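Local coordinates for protein isomaltodextranase (Arthrobacter globiformis, PDB 5AWO) that hydrolyses alpha-1,6-glucosidic linkages of dextran-like polysaccharides, releasing isomaltose units one after another from the non-reducing chain ends, at residues A[171-184]-A[221-235]. Residues are numbered along the deposited sequence; the frame is centred on the assembly and turned at random.
Sequences WLDVTKSGAKEYVQ and HGRANYELALSWINE
The indole of W232 enters the first turn of helix 179-192 as a knob, seated among A179, K180, V183 and Q184. K180 lies over one indole face, its CG 3.6 Å from the centroid of the five-membered ring and 9° off the ring normal, a CH-pi contact; L228, one turn earlier in W232's own helix, lies over the opposite face with its CG. CG of K180 stands anti to the backbone N (chi1 -176°) and the chain runs on extended, which carries NZ past the ring to the E235 carboxylate. That salt bridge is long, NZ to OE1 3.9 Å, and two waters bridge it; a third joins NZ to W232 NE1 in the indole plane. At the far rim, CH2 of W232 meets V174 CB at 3.8 Å. Replacing W232 with an alanine is likely to open a gap facing K180, A179 and V174 and to deprive the third water of its indole donor.

Beside the indole, Q184 spends both NE2 hydrogens in its amide plane: one bonds E235 OE1 at 2.7 Å, the other a lone pair of W232 O at 3.1 Å. Toward the loop, V174 CG2 rests 3.3 Å from N225 OD1, while N225 ND2 holds H221 O. The H221 ring approaches W171 obliquely, CE1 to CD1 3.6 Å, and is positioned by D158 and Y206 O.

In the GH27 TIM barrel, helix 179-192 leads into strand 197-200 and helix 223-237 into neighbouring parallel strand 242-245; their segments cross at -49°. Helix 203-208 touches V174 and N225, and L230 touches N260 of helix 251-260.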
ATOM      1  N   TRP A 171     -12.383 -16.088  18.215  1.00 16.48           N
ATOM      2  CA  TRP A 171     -11.135 -16.145  17.498  1.00 16.58           C
ATOM      3  C   TRP A 171     -10.741 -17.614  17.326  1.00 17.33           C
ATOM      4  O   TRP A 171     -10.785 -18.400  18.270  1.00 18.89           O
ATOM      5  CB  TRP A 171     -10.015 -15.430  18.246  1.00 16.16           C
ATOM      6  CG  TRP A 171     -10.022 -13.929  18.156  1.00 15.77           C
ATOM      7  CD1 TRP A 171     -10.019 -13.050  19.207  1.00 15.82           C
ATOM      8  CD2 TRP A 171      -9.934 -13.129  16.968  1.00 15.30           C
ATOM      9  NE1 TRP A 171      -9.980 -11.773  18.749  1.00 15.89           N
ATOM     10  CE2 TRP A 171      -9.917 -11.781  17.381  1.00 15.32           C
ATOM     11  CE3 TRP A 171      -9.870 -13.414  15.605  1.00 15.64           C
ATOM     12  CZ2 TRP A 171      -9.836 -10.713  16.472  1.00 15.80           C
ATOM     13  CZ3 TRP A 171      -9.787 -12.356  14.698  1.00 16.05           C
ATOM     14  CH2 TRP A 171      -9.785 -11.017  15.134  1.00 16.14           C
ATOM     15  N   LEU A 172     -10.370 -17.971  16.109  1.00 16.23           N
ATOM     16  CA  LEU A 172      -9.872 -19.303  15.785  1.00 17.06           C
ATOM     17  C   LEU A 172      -8.648 -19.651  16.577  1.00 17.72           C
ATOM     18  O   LEU A 172      -7.792 -18.820  16.770  1.00 16.54           O
ATOM     19  CB  LEU A 172      -9.536 -19.336  14.288  1.00 18.32           C
ATOM     20  CG  LEU A 172      -8.798 -20.582  13.774  1.00 20.38           C
ATOM     21  CD1 LEU A 172      -9.750 -21.742  13.835  1.00 21.52           C
ATOM     22  CD2 LEU A 172      -8.288 -20.347  12.364  1.00 21.47           C
ATOM     23  N   ASP A 173      -8.565 -20.904  17.035  1.00 17.02           N
ATOM     24  CA  ASP A 173      -7.339 -21.442  17.604  1.00 17.21           C
ATOM     25  C   ASP A 173      -6.538 -22.134  16.511  1.00 16.90           C
ATOM     26  O   ASP A 173      -6.852 -23.256  16.095  1.00 16.34           O
ATOM     27  CB  ASP A 173      -7.643 -22.418  18.732  1.00 18.27           C
ATOM     28  CG  ASP A 173      -6.383 -22.964  19.372  1.00 18.45           C
ATOM     29  OD1 ASP A 173      -5.252 -22.652  18.953  1.00 19.78           O
ATOM     30  OD2 ASP A 173      -6.560 -23.741  20.332  1.00 22.18           O
ATOM     31  N   VAL A 174      -5.505 -21.456  16.025  1.00 16.56           N
ATOM     32  CA  VAL A 174      -4.699 -21.966  14.911  1.00 17.96           C
ATOM     33  C   VAL A 174      -3.893 -23.225  15.241  1.00 18.27           C
ATOM     34  O   VAL A 174      -3.324 -23.847  14.330  1.00 18.87           O
ATOM     35  CB  VAL A 174      -3.778 -20.886  14.274  1.00 19.13           C
ATOM     36  CG1 VAL A 174      -4.596 -19.705  13.792  1.00 19.29           C
ATOM     37  CG2 VAL A 174      -2.684 -20.442  15.235  1.00 20.60           C
ATOM     38  N   THR A 175      -3.837 -23.601  16.514  1.00 18.00           N
ATOM     39  CA  THR A 175      -3.166 -24.852  16.910  1.00 19.52           C
ATOM     40  C   THR A 175      -4.099 -26.067  16.799  1.00 20.18           C
ATOM     41  O   THR A 175      -3.640 -27.204  16.969  1.00 20.58           O
ATOM     42  CB  THR A 175      -2.594 -24.754  18.348  1.00 20.48           C
ATOM     43  OG1 THR A 175      -3.651 -24.811  19.314  1.00 20.49           O
ATOM     44  CG2 THR A 175      -1.765 -23.495  18.537  1.00 22.33           C
ATOM     45  N   LYS A 176      -5.385 -25.863  16.529  1.00 18.57           N
ATOM     46  CA  LYS A 176      -6.331 -26.985  16.427  1.00 19.15           C
ATOM     47  C   LYS A 176      -6.259 -27.673  15.080  1.00 17.91           C
ATOM     48  O   LYS A 176      -6.070 -27.029  14.032  1.00 16.55           O
ATOM     49  CB  LYS A 176      -7.762 -26.490  16.608  1.00 20.38           C
ATOM     50  CG  LYS A 176      -8.075 -26.021  18.016  1.00 23.67           C
ATOM     51  CD  LYS A 176      -8.323 -27.194  18.951  1.00 24.40           C
ATOM     52  CE  LYS A 176      -8.947 -26.746  20.276  1.00 25.87           C
ATOM     53  NZ  LYS A 176      -7.974 -26.040  21.148  1.00 25.62           N
ATOM     54  N   SER A 177      -6.461 -28.987  15.060  1.00 17.55           N
ATOM     55  CA  SER A 177      -6.531 -29.681  13.777  1.00 18.36           C
ATOM     56  C   SER A 177      -7.665 -29.096  12.951  1.00 17.38           C
ATOM     57  O   SER A 177      -8.743 -28.814  13.471  1.00 18.33           O
ATOM     58  CB  SER A 177      -6.767 -31.179  13.983  1.00 19.54           C
ATOM     59  OG  SER A 177      -6.523 -31.882  12.793  1.00 22.44           O
ATOM     60  N   GLY A 178      -7.409 -28.895  11.665  1.00 16.70           N
ATOM     61  CA  GLY A 178      -8.400 -28.338  10.751  1.00 17.92           C
ATOM     62  C   GLY A 178      -8.298 -26.828  10.565  1.00 17.39           C
ATOM     63  O   GLY A 178      -8.955 -26.293   9.671  1.00 17.03           O
ATOM     64  N   ALA A 179      -7.480 -26.157  11.372  1.00 16.50           N
ATOM     65  CA  ALA A 179      -7.430 -24.688  11.336  1.00 15.90           C
ATOM     66  C   ALA A 179      -6.975 -24.167   9.982  1.00 15.88           C
ATOM     67  O   ALA A 179      -7.597 -23.241   9.430  1.00 15.69           O
ATOM     68  CB  ALA A 179      -6.533 -24.172  12.429  1.00 15.83           C
ATOM     69  N   LYS A 180      -5.904 -24.721   9.437  1.00 14.95           N
ATOM     70  CA  LYS A 180      -5.413 -24.240   8.143  1.00 15.14           C
ATOM     71  C   LYS A 180      -6.467 -24.390   7.059  1.00 15.81           C
ATOM     72  O   LYS A 180      -6.700 -23.480   6.252  1.00 15.38           O
ATOM     73  CB  LYS A 180      -4.110 -24.939   7.736  1.00 16.55           C
ATOM     74  CG  LYS A 180      -3.484 -24.427   6.436  1.00 17.69           C
ATOM     75  CD  LYS A 180      -2.114 -25.060   6.147  1.00 20.54           C
ATOM     76  CE  LYS A 180      -1.474 -24.576   4.847  1.00 22.96           C
ATOM     77  NZ  LYS A 180      -0.070 -25.091   4.736  1.00 26.08           N
ATOM     78  N   GLU A 181      -7.096 -25.559   6.998  1.00 15.18           N
ATOM     79  CA  GLU A 181      -8.099 -25.815   5.991  1.00 14.57           C
ATOM     80  C   GLU A 181      -9.270 -24.839   6.137  1.00 14.02           C
ATOM     81  O   GLU A 181      -9.833 -24.392   5.156  1.00 14.87           O
ATOM     82  CB  GLU A 181      -8.599 -27.277   6.094  1.00 14.41           C
ATOM     83  CG  GLU A 181      -7.562 -28.331   5.685  1.00 15.85           C
ATOM     84  CD  GLU A 181      -6.736 -28.873   6.818  1.00 16.47           C
ATOM     85  OE1 GLU A 181      -6.589 -28.225   7.886  1.00 15.95           O
ATOM     86  OE2 GLU A 181      -6.168 -30.014   6.636  1.00 17.22           O
ATOM     87  N   TYR A 182      -9.648 -24.550   7.373  1.00 14.48           N
ATOM     88  CA  TYR A 182     -10.737 -23.583   7.628  1.00 14.89           C
ATOM     89  C   TYR A 182     -10.347 -22.189   7.119  1.00 13.86           C
ATOM     90  O   TYR A 182     -11.083 -21.601   6.331  1.00 14.73           O
ATOM     91  CB  TYR A 182     -11.065 -23.534   9.110  1.00 15.17           C
ATOM     92  CG  TYR A 182     -12.070 -22.469   9.434  1.00 15.28           C
ATOM     93  CD1 TYR A 182     -13.434 -22.717   9.377  1.00 15.62           C
ATOM     94  CD2 TYR A 182     -11.656 -21.198   9.809  1.00 16.05           C
ATOM     95  CE1 TYR A 182     -14.367 -21.734   9.698  1.00 15.65           C
ATOM     96  CE2 TYR A 182     -12.583 -20.204  10.131  1.00 16.98           C
ATOM     97  CZ  TYR A 182     -13.928 -20.476  10.053  1.00 16.79           C
ATOM     98  OH  TYR A 182     -14.879 -19.517  10.409  1.00 18.86           O
ATOM     99  N   VAL A 183      -9.183 -21.705   7.528  1.00 14.01           N
ATOM    100  CA  VAL A 183      -8.749 -20.348   7.149  1.00 13.85           C
ATOM    101  C   VAL A 183      -8.583 -20.235   5.637  1.00 14.72           C
ATOM    102  O   VAL A 183      -9.098 -19.297   4.983  1.00 14.69           O
ATOM    103  CB  VAL A 183      -7.458 -19.942   7.876  1.00 14.27           C
ATOM    104  CG1 VAL A 183      -6.898 -18.622   7.358  1.00 14.81           C
ATOM    105  CG2 VAL A 183      -7.694 -19.846   9.373  1.00 14.85           C
ATOM    106  N   GLN A 184      -7.854 -21.192   5.061  1.00 14.13           N
ATOM    107  CA  GLN A 184      -7.618 -21.117   3.633  1.00 14.30           C
ATOM    108  C   GLN A 184      -8.882 -21.292   2.824  1.00 14.50           C
ATOM    109  O   GLN A 184      -9.072 -20.628   1.807  1.00 15.36           O
ATOM    110  CB  GLN A 184      -6.542 -22.102   3.209  1.00 15.38           C
ATOM    111  CG  GLN A 184      -5.217 -21.779   3.838  1.00 15.60           C
ATOM    112  CD  GLN A 184      -4.045 -22.439   3.163  1.00 17.56           C
ATOM    113  OE1 GLN A 184      -4.060 -23.657   2.930  1.00 18.24           O
ATOM    114  NE2 GLN A 184      -3.015 -21.671   2.852  1.00 17.06           N
ATOM    115  N   HIS A 221      -3.181 -14.087  21.201  1.00 16.85           N
ATOM    116  CA  HIS A 221      -2.865 -15.349  20.505  1.00 17.68           C
ATOM    117  C   HIS A 221      -1.416 -15.539  20.146  1.00 19.93           C
ATOM    118  O   HIS A 221      -1.025 -16.641  19.746  1.00 20.28           O
ATOM    119  CB  HIS A 221      -3.809 -15.537  19.321  1.00 17.74           C
ATOM    120  CG  HIS A 221      -5.225 -15.605  19.764  1.00 17.68           C
ATOM    121  ND1 HIS A 221      -5.983 -14.482  19.998  1.00 17.98           N
ATOM    122  CD2 HIS A 221      -5.975 -16.653  20.187  1.00 16.53           C
ATOM    123  CE1 HIS A 221      -7.160 -14.836  20.478  1.00 17.89           C
ATOM    124  NE2 HIS A 221      -7.178 -16.155  20.609  1.00 18.44           N
ATOM    125  N   GLY A 222      -0.606 -14.484  20.325  1.00 18.50           N
ATOM    126  CA  GLY A 222       0.842 -14.588  20.218  1.00 19.97           C
ATOM    127  C   GLY A 222       1.401 -14.341  18.832  1.00 18.77           C
ATOM    128  O   GLY A 222       0.702 -14.455  17.812  1.00 17.92           O
ATOM    129  N   ARG A 223       2.700 -14.093  18.811  1.00 20.71           N
ATOM    130  CA  ARG A 223       3.393 -13.686  17.606  1.00 20.25           C
ATOM    131  C   ARG A 223       3.507 -14.804  16.577  1.00 20.61           C
ATOM    132  O   ARG A 223       3.294 -14.598  15.384  1.00 20.43           O
ATOM    133  CB  ARG A 223       4.790 -13.182  17.993  1.00 20.63           C
ATOM    134  CG  ARG A 223       5.603 -12.653  16.842  1.00 21.41           C
ATOM    135  CD  ARG A 223       4.951 -11.431  16.257  1.00 21.58           C
ATOM    136  NE  ARG A 223       5.780 -10.885  15.189  1.00 21.73           N
ATOM    137  CZ  ARG A 223       5.405  -9.918  14.360  1.00 21.31           C
ATOM    138  NH1 ARG A 223       4.199  -9.385  14.476  1.00 19.70           N
ATOM    139  NH2 ARG A 223       6.247  -9.482  13.432  1.00 22.08           N
ATOM    140  N   ALA A 224       3.853 -16.009  17.022  1.00 21.47           N
ATOM    141  CA  ALA A 224       4.044 -17.094  16.080  1.00 19.97           C
ATOM    142  C   ALA A 224       2.718 -17.446  15.405  1.00 18.44           C
ATOM    143  O   ALA A 224       2.664 -17.684  14.202  1.00 18.49           O
ATOM    144  CB  ALA A 224       4.647 -18.319  16.785  1.00 21.89           C
ATOM    145  N   ASN A 225       1.641 -17.435  16.178  1.00 18.20           N
ATOM    146  CA  ASN A 225       0.323 -17.747  15.639  1.00 17.91           C
ATOM    147  C   ASN A 225      -0.147 -16.691  14.638  1.00 17.37           C
ATOM    148  O   ASN A 225      -0.729 -17.017  13.617  1.00 18.05           O
ATOM    149  CB  ASN A 225      -0.692 -17.900  16.759  1.00 18.58           C
ATOM    150  CG  ASN A 225      -0.537 -19.205  17.508  1.00 19.47           C
ATOM    151  OD1 ASN A 225       0.083 -20.145  17.007  1.00 20.13           O
ATOM    152  ND2 ASN A 225      -1.086 -19.260  18.695  1.00 19.84           N
ATOM    153  N   TYR A 226       0.132 -15.432  14.934  1.00 18.14           N
ATOM    154  CA  TYR A 226      -0.168 -14.335  14.008  1.00 17.27           C
ATOM    155  C   TYR A 226       0.584 -14.479  12.699  1.00 16.86           C
ATOM    156  O   TYR A 226       0.001 -14.365  11.610  1.00 17.04           O
ATOM    157  CB  TYR A 226       0.220 -13.023  14.688  1.00 16.37           C
ATOM    158  CG  TYR A 226      -0.049 -11.759  13.894  1.00 15.80           C
ATOM    159  CD1 TYR A 226      -1.341 -11.369  13.596  1.00 16.53           C
ATOM    160  CD2 TYR A 226       0.984 -10.949  13.484  1.00 16.41           C
ATOM    161  CE1 TYR A 226      -1.589 -10.210  12.896  1.00 15.37           C
ATOM    162  CE2 TYR A 226       0.748  -9.768  12.799  1.00 16.17           C
ATOM    163  CZ  TYR A 226      -0.535  -9.400  12.512  1.00 15.99           C
ATOM    164  OH  TYR A 226      -0.802  -8.216  11.831  1.00 16.09           O
ATOM    165  N   GLU A 227       1.883 -14.745  12.785  1.00 17.60           N
ATOM    166  CA  GLU A 227       2.672 -14.999  11.582  1.00 18.56           C
ATOM    167  C   GLU A 227       2.177 -16.191  10.773  1.00 17.64           C
ATOM    168  O   GLU A 227       2.116 -16.162   9.549  1.00 17.70           O
ATOM    169  CB  GLU A 227       4.142 -15.160  11.952  1.00 21.60           C
ATOM    170  CG  GLU A 227       4.702 -13.820  12.406  1.00 25.01           C
ATOM    171  CD  GLU A 227       6.138 -13.867  12.851  1.00 30.26           C
ATOM    172  OE1 GLU A 227       6.603 -14.935  13.295  1.00 34.52           O
ATOM    173  OE2 GLU A 227       6.783 -12.803  12.752  1.00 33.90           O
ATOM    174  N   LEU A 228       1.822 -17.260  11.475  1.00 17.18           N
ATOM    175  CA  LEU A 228       1.314 -18.442  10.810  1.00 18.17           C
ATOM    176  C   LEU A 228      -0.013 -18.151  10.089  1.00 16.25           C
ATOM    177  O   LEU A 228      -0.187 -18.482   8.912  1.00 16.19           O
ATOM    178  CB  LEU A 228       1.115 -19.538  11.857  1.00 18.52           C
ATOM    179  CG  LEU A 228       0.591 -20.871  11.344  1.00 21.21           C
ATOM    180  CD1 LEU A 228       1.597 -21.467  10.381  1.00 20.34           C
ATOM    181  CD2 LEU A 228       0.353 -21.806  12.519  1.00 22.13           C
ATOM    182  N   ALA A 229      -0.937 -17.521  10.799  1.00 16.25           N
ATOM    183  CA  ALA A 229      -2.242 -17.158  10.238  1.00 16.09           C
ATOM    184  C   ALA A 229      -2.096 -16.290   8.987  1.00 15.43           C
ATOM    185  O   ALA A 229      -2.731 -16.542   7.970  1.00 14.94           O
ATOM    186  CB  ALA A 229      -3.095 -16.464  11.273  1.00 16.81           C
ATOM    187  N   LEU A 230      -1.268 -15.258   9.083  1.00 14.79           N
ATOM    188  CA  LEU A 230      -1.010 -14.415   7.910  1.00 15.36           C
ATOM    189  C   LEU A 230      -0.445 -15.183   6.737  1.00 14.80           C
ATOM    190  O   LEU A 230      -0.830 -14.931   5.598  1.00 14.62           O
ATOM    191  CB  LEU A 230      -0.143 -13.221   8.253  1.00 15.90           C
ATOM    192  CG  LEU A 230      -0.756 -12.142   9.144  1.00 16.35           C
ATOM    193  CD1 LEU A 230       0.289 -11.057   9.367  1.00 17.73           C
ATOM    194  CD2 LEU A 230      -2.066 -11.585   8.590  1.00 17.43           C
ATOM    195  N   SER A 231       0.438 -16.162   7.021  1.00 15.43           N
ATOM    196  CA  SER A 231       1.011 -16.952   5.917  1.00 16.33           C
ATOM    197  C   SER A 231      -0.051 -17.784   5.209  1.00 15.36           C
ATOM    198  O   SER A 231      -0.084 -17.880   3.984  1.00 15.80           O
ATOM    199  CB  SER A 231       2.186 -17.828   6.363  1.00 17.35           C
ATOM    200  OG  SER A 231       1.800 -18.911   7.208  1.00 19.65           O
ATOM    201  N   TRP A 232      -0.995 -18.310   5.985  1.00 15.70           N
ATOM    202  CA  TRP A 232      -2.073 -19.081   5.391  1.00 16.24           C
ATOM    203  C   TRP A 232      -2.955 -18.232   4.474  1.00 15.35           C
ATOM    204  O   TRP A 232      -3.375 -18.642   3.392  1.00 15.02           O
ATOM    205  CB  TRP A 232      -2.957 -19.669   6.486  1.00 16.12           C
ATOM    206  CG  TRP A 232      -2.335 -20.750   7.321  1.00 16.39           C
ATOM    207  CD1 TRP A 232      -1.188 -21.448   7.064  1.00 17.71           C
ATOM    208  CD2 TRP A 232      -2.843 -21.255   8.558  1.00 16.22           C
ATOM    209  NE1 TRP A 232      -0.972 -22.377   8.061  1.00 18.40           N
ATOM    210  CE2 TRP A 232      -1.978 -22.276   8.983  1.00 17.14           C
ATOM    211  CE3 TRP A 232      -3.967 -20.966   9.319  1.00 16.79           C
ATOM    212  CZ2 TRP A 232      -2.200 -22.991  10.163  1.00 17.26           C
ATOM    213  CZ3 TRP A 232      -4.178 -21.671  10.505  1.00 17.03           C
ATOM    214  CH2 TRP A 232      -3.301 -22.671  10.897  1.00 18.02           C
ATOM    215  N   ILE A 233      -3.277 -17.030   4.956  1.00 15.31           N
ATOM    216  CA  ILE A 233      -4.124 -16.084   4.206  1.00 15.08           C
ATOM    217  C   ILE A 233      -3.461 -15.672   2.867  1.00 14.13           C
ATOM    218  O   ILE A 233      -4.089 -15.690   1.817  1.00 13.67           O
ATOM    219  CB  ILE A 233      -4.429 -14.848   5.087  1.00 15.12           C
ATOM    220  CG1 ILE A 233      -5.316 -15.236   6.285  1.00 15.11           C
ATOM    221  CG2 ILE A 233      -5.071 -13.736   4.288  1.00 15.55           C
ATOM    222  CD1 ILE A 233      -5.381 -14.191   7.398  1.00 15.69           C
ATOM    223  N   ASN A 234      -2.180 -15.331   2.961  1.00 15.11           N
ATOM    224  CA  ASN A 234      -1.376 -14.971   1.794  1.00 15.69           C
ATOM    225  C   ASN A 234      -1.420 -16.090   0.750  1.00 15.71           C
ATOM    226  O   ASN A 234      -1.792 -15.873  -0.388  1.00 17.03           O
ATOM    227  CB  ASN A 234       0.051 -14.701   2.283  1.00 15.75           C
ATOM    228  CG  ASN A 234       1.057 -14.462   1.188  1.00 16.62           C
ATOM    229  OD1 ASN A 234       0.741 -14.293   0.021  1.00 16.24           O
ATOM    230  ND2 ASN A 234       2.314 -14.468   1.606  1.00 17.72           N
ATOM    231  N   GLU A 235      -1.078 -17.302   1.172  1.00 17.40           N
ATOM    232  CA  GLU A 235      -1.082 -18.417   0.244  1.00 18.16           C
ATOM    233  C   GLU A 235      -2.451 -18.636  -0.411  1.00 16.95           C
ATOM    234  O   GLU A 235      -2.558 -18.860  -1.618  1.00 16.86           O
ATOM    235  CB  GLU A 235      -0.623 -19.689   0.966  1.00 20.71           C
ATOM    236  CG  GLU A 235      -0.601 -20.922   0.061  1.00 23.35           C
ATOM    237  CD  GLU A 235      -0.111 -22.185   0.759  1.00 26.42           C
ATOM    238  OE1 GLU A 235      -0.582 -22.488   1.868  1.00 27.91           O
ATOM    239  OE2 GLU A 235       0.753 -22.892   0.188  1.00 31.53           O
TER
HETATM  240  O   HOH W   1       0.440 -25.172   2.063  1.00 31.04           O
HETATM  241  O   HOH W   2       0.874 -22.520   4.470  1.00 37.16           O
HETATM  242  O   HOH W   3       1.146 -24.043   7.025  1.00 40.24           O